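Local coordinates for type 2A phosphatase-associated protein 42 (Saccharomyces cerevisiae, PDB 2V0P) that inhibits the PP2A-like phosphatase SIT4 and associates with PP2A catalytic subunits, helping to regulate TOR signalling negatively in response to the nitrogen source, its N-terminal domain being described here, at residues A74-Y77 against Y78-L81; I112-L115 against T116-D120; D90-V93 against A94-Q97. All coordinates share one frame; numbering follows the deposited sequence.

In the fold
Contact 1 comes first along the chain: residues 74-77 and 78-81 make up most of the short helix 75-83, and the centre of this buried contact lies about 5 Å from the centre of the chain. The connection after it ends in contact 3, where residues 90-93 turn into the first residues of helix 93-120. That helix then runs back to contact 2 at its C-terminal end, the centres of contacts 2 and 3 being about 33 Å apart. Each contact is local, so none encloses or crosses another. Contacts 1 and 2 do touch, Tyr77 and Asp76 packing on Phe114, which joins the two consecutive helices of this TPR-like domain; contact 3 faces the second subunit.

Contact 1: residues A74-Y77 against Y78-L81; sequences AVDY and YLGL
Tyr77 and Leu81, one turn apart, meet where the leucine lies over a face of the tyrosine ring: Leu81 CG sits 4.2 Å from the Tyr77 ring centroid, a CH-pi contact, while Leu81 CD1 comes to 3.5 Å from Tyr77 CE2. With CG anti to the backbone N (chi1 170°), Tyr77 also turns its ring edge to the face of Tyr78 in a T-shaped pair, planes 75° apart, CD2 above the centre of the Tyr78 ring. The carbonyls of 74-77 each take the amide four residues on. Tyr78 N donates a hydrogen bond to Ala74 O at 3.0 Å and Leu79 N to Val75 O at 3.1 Å; Gly80 N reaches Asp76 O at 2.9 Å, and Leu81 N reaches Tyr77 O at 3.1 Å, in the carbonyl plane. Further on, Gly80 O accepts from Ser107 OG, and Leu81 O from both Ser84 OG and Arg85 NH1.

These are the opening turns of helix 75-83 in the TPR-like helical fold, packed between helices 4-19, 29-52, 93-120 and 199-231. Two of its polar side-chain ends find partners on these neighbours: Tyr77 OH is hydrogen-bonded to Asp214 OD2, and Asp76 OD1 makes a salt bridge with Lys46 NZ. The same Asp76 OD1 is 4.0 Å from Leu79 CD1, so the carboxylate lies against a methyl group as well as its lysine.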
ATOM      1  N   ALA A  74     -25.312 -11.417 -11.488  1.00 28.85           N
ATOM      2  CA  ALA A  74     -24.578 -10.610 -10.411  1.00 31.14           C
ATOM      3  C   ALA A  74     -24.515 -11.176  -8.958  1.00 33.48           C
ATOM      4  O   ALA A  74     -23.966 -10.516  -8.039  1.00 34.16           O
ATOM      5  CB  ALA A  74     -25.032  -9.264 -10.383  1.00 27.05           C
ATOM      6  N   VAL A  75     -25.044 -12.360  -8.741  1.00 32.72           N
ATOM      7  CA  VAL A  75     -25.013 -12.943  -7.413  1.00 34.31           C
ATOM      8  C   VAL A  75     -23.543 -13.011  -6.874  1.00 35.16           C
ATOM      9  O   VAL A  75     -23.308 -12.597  -5.821  1.00 35.44           O
ATOM     10  CB  VAL A  75     -25.682 -14.304  -7.275  1.00 34.15           C
ATOM     11  CG1 VAL A  75     -27.106 -14.312  -7.844  1.00 31.43           C
ATOM     12  CG2 VAL A  75     -24.885 -15.401  -7.832  1.00 38.49           C
ATOM     13  N   ASP A  76     -22.589 -13.479  -7.649  1.00 36.94           N
ATOM     14  CA  ASP A  76     -21.219 -13.489  -7.171  1.00 35.98           C
ATOM     15  C   ASP A  76     -20.644 -12.088  -6.931  1.00 38.29           C
ATOM     16  O   ASP A  76     -19.788 -11.940  -6.033  1.00 38.22           O
ATOM     17  CB  ASP A  76     -20.345 -14.260  -8.103  1.00 38.63           C
ATOM     18  CG  ASP A  76     -20.724 -15.704  -8.177  1.00 39.40           C
ATOM     19  OD1 ASP A  76     -20.855 -16.311  -7.101  1.00 46.28           O
ATOM     20  OD2 ASP A  76     -20.891 -16.205  -9.314  1.00 42.40           O
ATOM     21  N   TYR A  77     -21.081 -11.072  -7.712  1.00 35.46           N
ATOM     22  CA  TYR A  77     -20.648  -9.741  -7.493  1.00 34.99           C
ATOM     23  C   TYR A  77     -21.071  -9.299  -6.067  1.00 36.08           C
ATOM     24  O   TYR A  77     -20.257  -8.759  -5.319  1.00 32.07           O
ATOM     25  CB  TYR A  77     -21.171  -8.760  -8.528  1.00 35.45           C
ATOM     26  CG  TYR A  77     -20.964  -7.291  -8.271  1.00 32.04           C
ATOM     27  CD1 TYR A  77     -19.670  -6.664  -8.388  1.00 32.74           C
ATOM     28  CD2 TYR A  77     -22.036  -6.475  -7.941  1.00 29.90           C
ATOM     29  CE1 TYR A  77     -19.531  -5.310  -8.163  1.00 27.34           C
ATOM     30  CE2 TYR A  77     -21.858  -5.148  -7.748  1.00 36.11           C
ATOM     31  CZ  TYR A  77     -20.552  -4.585  -7.863  1.00 30.93           C
ATOM     32  OH  TYR A  77     -20.403  -3.294  -7.664  1.00 30.86           O
ATOM     33  N   TYR A  78     -22.339  -9.552  -5.728  1.00 33.77           N
ATOM     34  CA  TYR A  78     -22.880  -9.104  -4.506  1.00 33.30           C
ATOM     35  C   TYR A  78     -22.216  -9.905  -3.307  1.00 35.07           C
ATOM     36  O   TYR A  78     -22.035  -9.360  -2.265  1.00 33.82           O
ATOM     37  CB  TYR A  78     -24.426  -9.218  -4.542  1.00 36.46           C
ATOM     38  CG  TYR A  78     -25.042  -7.996  -5.166  1.00 33.27           C
ATOM     39  CD1 TYR A  78     -25.536  -8.017  -6.437  1.00 35.94           C
ATOM     40  CD2 TYR A  78     -25.039  -6.788  -4.483  1.00 36.57           C
ATOM     41  CE1 TYR A  78     -26.068  -6.915  -6.997  1.00 38.60           C
ATOM     42  CE2 TYR A  78     -25.551  -5.647  -5.052  1.00 41.26           C
ATOM     43  CZ  TYR A  78     -26.070  -5.729  -6.315  1.00 40.31           C
ATOM     44  OH  TYR A  78     -26.612  -4.617  -6.897  1.00 42.22           O
ATOM     45  N   LEU A  79     -21.906 -11.167  -3.502  1.00 35.24           N
ATOM     46  CA  LEU A  79     -21.200 -11.951  -2.524  1.00 37.25           C
ATOM     47  C   LEU A  79     -19.803 -11.313  -2.308  1.00 36.95           C
ATOM     48  O   LEU A  79     -19.393 -11.136  -1.193  1.00 38.16           O
ATOM     49  CB  LEU A  79     -21.114 -13.423  -2.913  1.00 36.05           C
ATOM     50  CG  LEU A  79     -22.328 -14.403  -2.772  1.00 33.39           C
ATOM     51  CD1 LEU A  79     -21.902 -15.681  -3.299  1.00 33.56           C
ATOM     52  CD2 LEU A  79     -22.804 -14.578  -1.373  1.00 33.48           C
ATOM     53  N   GLY A  80     -19.124 -10.960  -3.393  1.00 36.92           N
ATOM     54  CA  GLY A  80     -17.873 -10.178  -3.318  1.00 35.59           C
ATOM     55  C   GLY A  80     -17.935  -8.974  -2.423  1.00 31.92           C
ATOM     56  O   GLY A  80     -17.104  -8.819  -1.537  1.00 35.30           O
ATOM     57  N   LEU A  81     -18.915  -8.144  -2.648  1.00 31.83           N
ATOM     58  CA  LEU A  81     -19.130  -6.944  -1.921  1.00 34.54           C
ATOM     59  C   LEU A  81     -19.463  -7.203  -0.412  1.00 34.22           C
ATOM     60  O   LEU A  81     -18.963  -6.507   0.488  1.00 35.12           O
ATOM     61  CB  LEU A  81     -20.225  -6.156  -2.557  1.00 33.75           C
ATOM     62  CG  LEU A  81     -20.037  -5.522  -3.914  1.00 35.66           C
ATOM     63  CD1 LEU A  81     -21.324  -4.872  -4.258  1.00 38.28           C
ATOM     64  CD2 LEU A  81     -18.873  -4.506  -3.862  1.00 36.24           C
TER

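Contact 2: residues I112-L115 against T116-D120; sequences INFL and TLLQD
Phe114 and Leu118 meet in an i to i+4 contact along the last turns of helix 93-120, one of the long helices of the TPR-like fold of this domain. The leucine methyl CD1 stands over one face of the Phe114 ring, 4.1 Å from its centroid and 28° off the normal, a CH-pi contact. Its closest ring atom is CZ, 3.7 Å away. Phe114 reaches this place because its CG is anti to the backbone N (chi1 172°), which swings the far end of the ring nearer to the following turn even though its CB starts out away from it.

Around the pair, the ring also meets Tyr77 of helix 75-83 and packs on Phe211 and Thr215 of helix 199-231; Leu118 touches Ser212 of that same helix. The contact therefore joins the end of helix 93-120 to two other helices. On another side of the turn, Leu115 packs on Val128 and Leu132 of helix 126-133, so different flanks of the same turn serve different neighbours.

The main chain carries the regular helical bonds: Leu118 N to Phe114 O at 3.1 Å, Leu117 N to Asn113 O at 2.9 Å, and Gln119 N to Leu115 O at 2.9 Å. Asn113 turns its side chain out of this set, and its OD1 accepts from Arg138 NH1. Ile112 O is gripped twice by one residue. Thr116 N approaches it at 2.8 Å, nearly in line with the carbonyl, whereas the hydroxyl Thr116 OG1 donates to Ile112 O at 2.9 Å from above the carbonyl plane, 41° out of it.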
ATOM      1  N   ILE A 112     -13.957 -12.953  -8.790  1.00 34.30           N
ATOM      2  CA  ILE A 112     -13.420 -13.655  -9.948  1.00 36.52           C
ATOM      3  C   ILE A 112     -14.421 -14.657 -10.619  1.00 35.83           C
ATOM      4  O   ILE A 112     -14.540 -14.732 -11.838  1.00 33.26           O
ATOM      5  CB  ILE A 112     -12.012 -14.236  -9.647  1.00 36.91           C
ATOM      6  CG1 ILE A 112     -11.051 -13.053  -9.298  1.00 39.80           C
ATOM      7  CG2 ILE A 112     -11.495 -15.029 -10.805  1.00 38.67           C
ATOM      8  CD1 ILE A 112      -9.636 -13.467  -9.002  1.00 39.17           C
ATOM      9  N   ASN A 113     -15.147 -15.378  -9.779  1.00 34.33           N
ATOM     10  CA  ASN A 113     -16.327 -16.143 -10.188  1.00 35.46           C
ATOM     11  C   ASN A 113     -17.271 -15.305 -11.065  1.00 34.24           C
ATOM     12  O   ASN A 113     -17.581 -15.718 -12.129  1.00 36.16           O
ATOM     13  CB  ASN A 113     -17.049 -16.658  -8.928  1.00 33.69           C
ATOM     14  CG  ASN A 113     -16.305 -17.761  -8.251  1.00 34.76           C
ATOM     15  OD1 ASN A 113     -15.350 -18.254  -8.784  1.00 38.44           O
ATOM     16  ND2 ASN A 113     -16.772 -18.194  -7.065  1.00 34.77           N
ATOM     17  N   PHE A 114     -17.637 -14.104 -10.618  1.00 35.28           N
ATOM     18  CA  PHE A 114     -18.490 -13.195 -11.319  1.00 34.89           C
ATOM     19  C   PHE A 114     -17.927 -12.872 -12.742  1.00 34.27           C
ATOM     20  O   PHE A 114     -18.619 -13.012 -13.652  1.00 32.98           O
ATOM     21  CB  PHE A 114     -18.723 -11.951 -10.504  1.00 34.91           C
ATOM     22  CG  PHE A 114     -19.456 -10.840 -11.224  1.00 38.28           C
ATOM     23  CD1 PHE A 114     -20.758 -11.035 -11.753  1.00 27.59           C
ATOM     24  CD2 PHE A 114     -18.881  -9.586 -11.338  1.00 32.47           C
ATOM     25  CE1 PHE A 114     -21.420 -10.024 -12.412  1.00 33.12           C
ATOM     26  CE2 PHE A 114     -19.598  -8.513 -11.992  1.00 38.69           C
ATOM     27  CZ  PHE A 114     -20.873  -8.764 -12.547  1.00 35.48           C
ATOM     28  N   LEU A 115     -16.659 -12.477 -12.868  1.00 34.53           N
ATOM     29  CA  LEU A 115     -16.065 -12.141 -14.146  1.00 34.14           C
ATOM     30  C   LEU A 115     -15.961 -13.356 -15.026  1.00 33.28           C
ATOM     31  O   LEU A 115     -16.179 -13.289 -16.228  1.00 34.85           O
ATOM     32  CB  LEU A 115     -14.654 -11.463 -13.969  1.00 32.99           C
ATOM     33  CG  LEU A 115     -14.626 -10.215 -13.100  1.00 31.17           C
ATOM     34  CD1 LEU A 115     -13.168  -9.672 -12.928  1.00 38.28           C
ATOM     35  CD2 LEU A 115     -15.531  -9.078 -13.512  1.00 28.23           C
ATOM     36  N   THR A 116     -15.612 -14.476 -14.446  1.00 32.10           N
ATOM     37  CA  THR A 116     -15.480 -15.638 -15.192  1.00 32.30           C
ATOM     38  C   THR A 116     -16.878 -16.009 -15.822  1.00 34.00           C
ATOM     39  O   THR A 116     -16.959 -16.402 -16.984  1.00 34.11           O
ATOM     40  CB  THR A 116     -14.990 -16.705 -14.329  1.00 33.69           C
ATOM     41  OG1 THR A 116     -13.626 -16.397 -13.972  1.00 38.57           O
ATOM     42  CG2 THR A 116     -15.065 -18.053 -15.019  1.00 31.29           C
ATOM     43  N   LEU A 117     -17.922 -15.797 -15.033  1.00 33.95           N
ATOM     44  CA  LEU A 117     -19.297 -16.085 -15.452  1.00 35.45           C
ATOM     45  C   LEU A 117     -19.659 -15.169 -16.600  1.00 34.61           C
ATOM     46  O   LEU A 117     -20.198 -15.658 -17.577  1.00 35.35           O
ATOM     47  CB  LEU A 117     -20.279 -15.883 -14.310  1.00 34.90           C
ATOM     48  CG  LEU A 117     -21.775 -16.158 -14.597  1.00 36.63           C
ATOM     49  CD1 LEU A 117     -21.974 -17.571 -14.921  1.00 37.13           C
ATOM     50  CD2 LEU A 117     -22.534 -15.811 -13.380  1.00 35.31           C
ATOM     51  N   LEU A 118     -19.350 -13.874 -16.496  1.00 32.11           N
ATOM     52  CA  LEU A 118     -19.654 -12.946 -17.583  1.00 35.00           C
ATOM     53  C   LEU A 118     -18.888 -13.303 -18.857  1.00 35.92           C
ATOM     54  O   LEU A 118     -19.446 -13.279 -19.976  1.00 37.35           O
ATOM     55  CB  LEU A 118     -19.411 -11.495 -17.218  1.00 32.97           C
ATOM     56  CG  LEU A 118     -20.219 -10.809 -16.152  1.00 35.13           C
ATOM     57  CD1 LEU A 118     -19.639  -9.422 -15.925  1.00 40.39           C
ATOM     58  CD2 LEU A 118     -21.673 -10.719 -16.536  1.00 38.66           C
ATOM     59  N   GLN A 119     -17.621 -13.654 -18.677  1.00 36.23           N
ATOM     60  CA  GLN A 119     -16.810 -14.171 -19.755  1.00 37.61           C
ATOM     61  C   GLN A 119     -17.431 -15.428 -20.404  1.00 36.24           C
ATOM     62  O   GLN A 119     -17.408 -15.587 -21.608  1.00 34.75           O
ATOM     63  CB  GLN A 119     -15.406 -14.473 -19.233  1.00 38.17           C
ATOM     64  CG  GLN A 119     -14.386 -14.805 -20.321  1.00 41.73           C
ATOM     65  CD  GLN A 119     -12.977 -14.865 -19.772  1.00 46.72           C
ATOM     66  OE1 GLN A 119     -12.602 -15.817 -19.074  1.00 50.59           O
ATOM     67  NE2 GLN A 119     -12.181 -13.847 -20.086  1.00 50.10           N
ATOM     68  N   ASP A 120     -17.953 -16.334 -19.588  1.00 37.31           N
ATOM     69  CA  ASP A 120     -18.610 -17.536 -20.088  1.00 36.58           C
ATOM     70  C   ASP A 120     -19.850 -17.198 -20.965  1.00 36.78           C
ATOM     71  O   ASP A 120     -20.184 -17.932 -21.919  1.00 37.64           O
ATOM     72  CB  ASP A 120     -19.024 -18.420 -18.914  1.00 38.50           C
ATOM     73  CG  ASP A 120     -17.854 -19.155 -18.297  1.00 39.56           C
ATOM     74  OD1 ASP A 120     -16.811 -19.292 -18.954  1.00 42.67           O
ATOM     75  OD2 ASP A 120     -17.998 -19.616 -17.152  1.00 45.75           O
TER

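Contact 3: residues D90-V93 against A94-Q97; sequences DSDV and AQRQ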
ATOM      1  N   ASP A  90     -13.553 -12.357  17.511  1.00 43.08           N
ATOM      2  CA  ASP A  90     -12.800 -13.265  18.344  1.00 44.49           C
ATOM      3  C   ASP A  90     -11.847 -12.497  19.280  1.00 44.61           C
ATOM      4  O   ASP A  90     -11.184 -11.553  18.867  1.00 43.81           O
ATOM      5  CB  ASP A  90     -12.027 -14.259  17.479  1.00 44.73           C
ATOM      6  CG  ASP A  90     -11.584 -15.499  18.260  1.00 47.52           C
ATOM      7  OD1 ASP A  90     -12.220 -16.563  18.099  1.00 50.26           O
ATOM      8  OD2 ASP A  90     -10.615 -15.411  19.045  1.00 49.61           O
ATOM      9  N   SER A  91     -11.805 -12.893  20.548  1.00 45.48           N
ATOM     10  CA  SER A  91     -10.908 -12.235  21.512  1.00 45.87           C
ATOM     11  C   SER A  91      -9.443 -12.443  21.139  1.00 45.37           C
ATOM     12  O   SER A  91      -8.591 -11.593  21.413  1.00 45.97           O
ATOM     13  CB  SER A  91     -11.185 -12.704  22.939  1.00 45.89           C
ATOM     14  OG  SER A  91     -11.381 -14.104  22.989  1.00 48.41           O
ATOM     15  N   ASP A  92      -9.165 -13.572  20.492  1.00 44.67           N
ATOM     16  CA  ASP A  92      -7.821 -13.889  20.015  1.00 43.35           C
ATOM     17  C   ASP A  92      -7.455 -12.973  18.847  1.00 42.02           C
ATOM     18  O   ASP A  92      -8.087 -13.000  17.752  1.00 40.81           O
ATOM     19  CB  ASP A  92      -7.738 -15.369  19.621  1.00 44.19           C
ATOM     20  CG  ASP A  92      -6.319 -15.851  19.430  1.00 45.35           C
ATOM     21  OD1 ASP A  92      -5.513 -15.116  18.840  1.00 45.74           O
ATOM     22  OD2 ASP A  92      -6.013 -16.982  19.863  1.00 48.32           O
ATOM     23  N   VAL A  93      -6.459 -12.137  19.089  1.00 38.85           N
ATOM     24  CA  VAL A  93      -6.025 -11.157  18.085  1.00 38.39           C
ATOM     25  C   VAL A  93      -5.483 -11.776  16.793  1.00 36.58           C
ATOM     26  O   VAL A  93      -5.783 -11.289  15.751  1.00 37.99           O
ATOM     27  CB  VAL A  93      -5.000 -10.119  18.661  1.00 38.55           C
ATOM     28  CG1 VAL A  93      -4.022  -9.655  17.598  1.00 36.11           C
ATOM     29  CG2 VAL A  93      -5.730  -8.921  19.246  1.00 40.18           C
ATOM     30  N   ALA A  94      -4.695 -12.843  16.876  1.00 36.43           N
ATOM     31  CA  ALA A  94      -4.203 -13.538  15.685  1.00 35.07           C
ATOM     32  C   ALA A  94      -5.365 -14.087  14.846  1.00 35.21           C
ATOM     33  O   ALA A  94      -5.361 -13.979  13.608  1.00 32.43           O
ATOM     34  CB  ALA A  94      -3.228 -14.663  16.081  1.00 36.07           C
ATOM     35  N   GLN A  95      -6.366 -14.619  15.541  1.00 33.76           N
ATOM     36  CA  GLN A  95      -7.474 -15.306  14.928  1.00 34.69           C
ATOM     37  C   GLN A  95      -8.364 -14.338  14.182  1.00 33.67           C
ATOM     38  O   GLN A  95      -8.825 -14.622  13.077  1.00 34.69           O
ATOM     39  CB  GLN A  95      -8.285 -16.057  15.985  1.00 35.13           C
ATOM     40  CG  GLN A  95      -7.559 -17.229  16.581  1.00 40.93           C
ATOM     41  CD  GLN A  95      -7.401 -18.386  15.615  1.00 47.65           C
ATOM     42  OE1 GLN A  95      -6.285 -18.854  15.372  1.00 50.67           O
ATOM     43  NE2 GLN A  95      -8.520 -18.873  15.079  1.00 49.35           N
ATOM     44  N   ARG A  96      -8.578 -13.189  14.799  1.00 32.63           N
ATOM     45  CA  ARG A  96      -9.378 -12.137  14.244  1.00 33.60           C
ATOM     46  C   ARG A  96      -8.736 -11.475  13.018  1.00 33.11           C
ATOM     47  O   ARG A  96      -9.425 -11.314  12.005  1.00 34.71           O
ATOM     48  CB  ARG A  96      -9.920 -11.234  15.362  1.00 33.30           C
ATOM     49  CG  ARG A  96      -9.665  -9.786  15.379  1.00 36.77           C
ATOM     50  CD  ARG A  96     -10.316  -9.248  16.633  1.00 36.73           C
ATOM     51  NE  ARG A  96      -9.466  -8.337  17.405  1.00 44.36           N
ATOM     52  CZ  ARG A  96      -9.486  -8.254  18.729  1.00 46.44           C
ATOM     53  NH1 ARG A  96     -10.304  -9.031  19.438  1.00 49.11           N
ATOM     54  NH2 ARG A  96      -8.682  -7.400  19.356  1.00 50.06           N
ATOM     55  N   GLN A  97      -7.420 -11.238  13.067  1.00 31.68           N
ATOM     56  CA  GLN A  97      -6.696 -10.770  11.958  1.00 32.08           C
ATOM     57  C   GLN A  97      -6.563 -11.790  10.845  1.00 32.58           C
ATOM     58  O   GLN A  97      -6.688 -11.430   9.661  1.00 31.73           O
ATOM     59  CB  GLN A  97      -5.333 -10.170  12.356  1.00 33.48           C
ATOM     60  CG  GLN A  97      -5.482  -8.865  13.134  1.00 33.48           C
ATOM     61  CD  GLN A  97      -4.183  -8.350  13.667  1.00 33.45           C
ATOM     62  OE1 GLN A  97      -3.135  -8.560  13.066  1.00 32.92           O
ATOM     63  NE2 GLN A  97      -4.232  -7.702  14.835  1.00 33.05           N
TER
HETATM   64  O   HOH W   1      -6.590  -8.676  16.042  1.00174.53           O
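An N-cap begins helix 93-120 here: Asp92, the residue just before the helix, turns its carboxylate back onto the first turn. Its OD1 accepts from Ala94 N at 3.1 Å and from Gln95 N at 3.4 Å, both weak bonds. A chi1 of -166°, which sets CG opposite the backbone N, brings the carboxylate to that place and against the aliphatic part of Gln95, whose CG is 3.4 Å from Asp92 CG.

The residues leading in are held by an Asx turn, in which Asp90 OD2 uses its anti lone pair to accept from Asp92 N at 2.8 Å. Arg96 reaches back to the same residue, but to its main chain: NH1 donates to Asp90 O at 2.7 Å, that oxygen lying 24° out of the guanidinium plane. Over one face of this group comes a methyl of Val93, CG2 standing 3.3 Å from Arg96 NH2. With an alanine in place of Arg96, Asp90 O would probably lose its guanidinium donor and the loop would be freer to shift against the helix start, while Val93 CG2 would lose the flat group it covers.

Further along, Gln97 lies beside Val93, and a water bridges them, donating to Val93 O and accepting from Gln97 NE2. The other end of that amide, Gln97 OE1, is hydrogen-bonded to NE2 of Gln97 of the second subunit, whose Val93 also packs on Val93 and Ala94. Asp92 puts a negative carboxylate at the start of the helix, where it would probably interact favourably with the helix dipole while weakly engaging two amides that have no earlier helical carbonyl to bind.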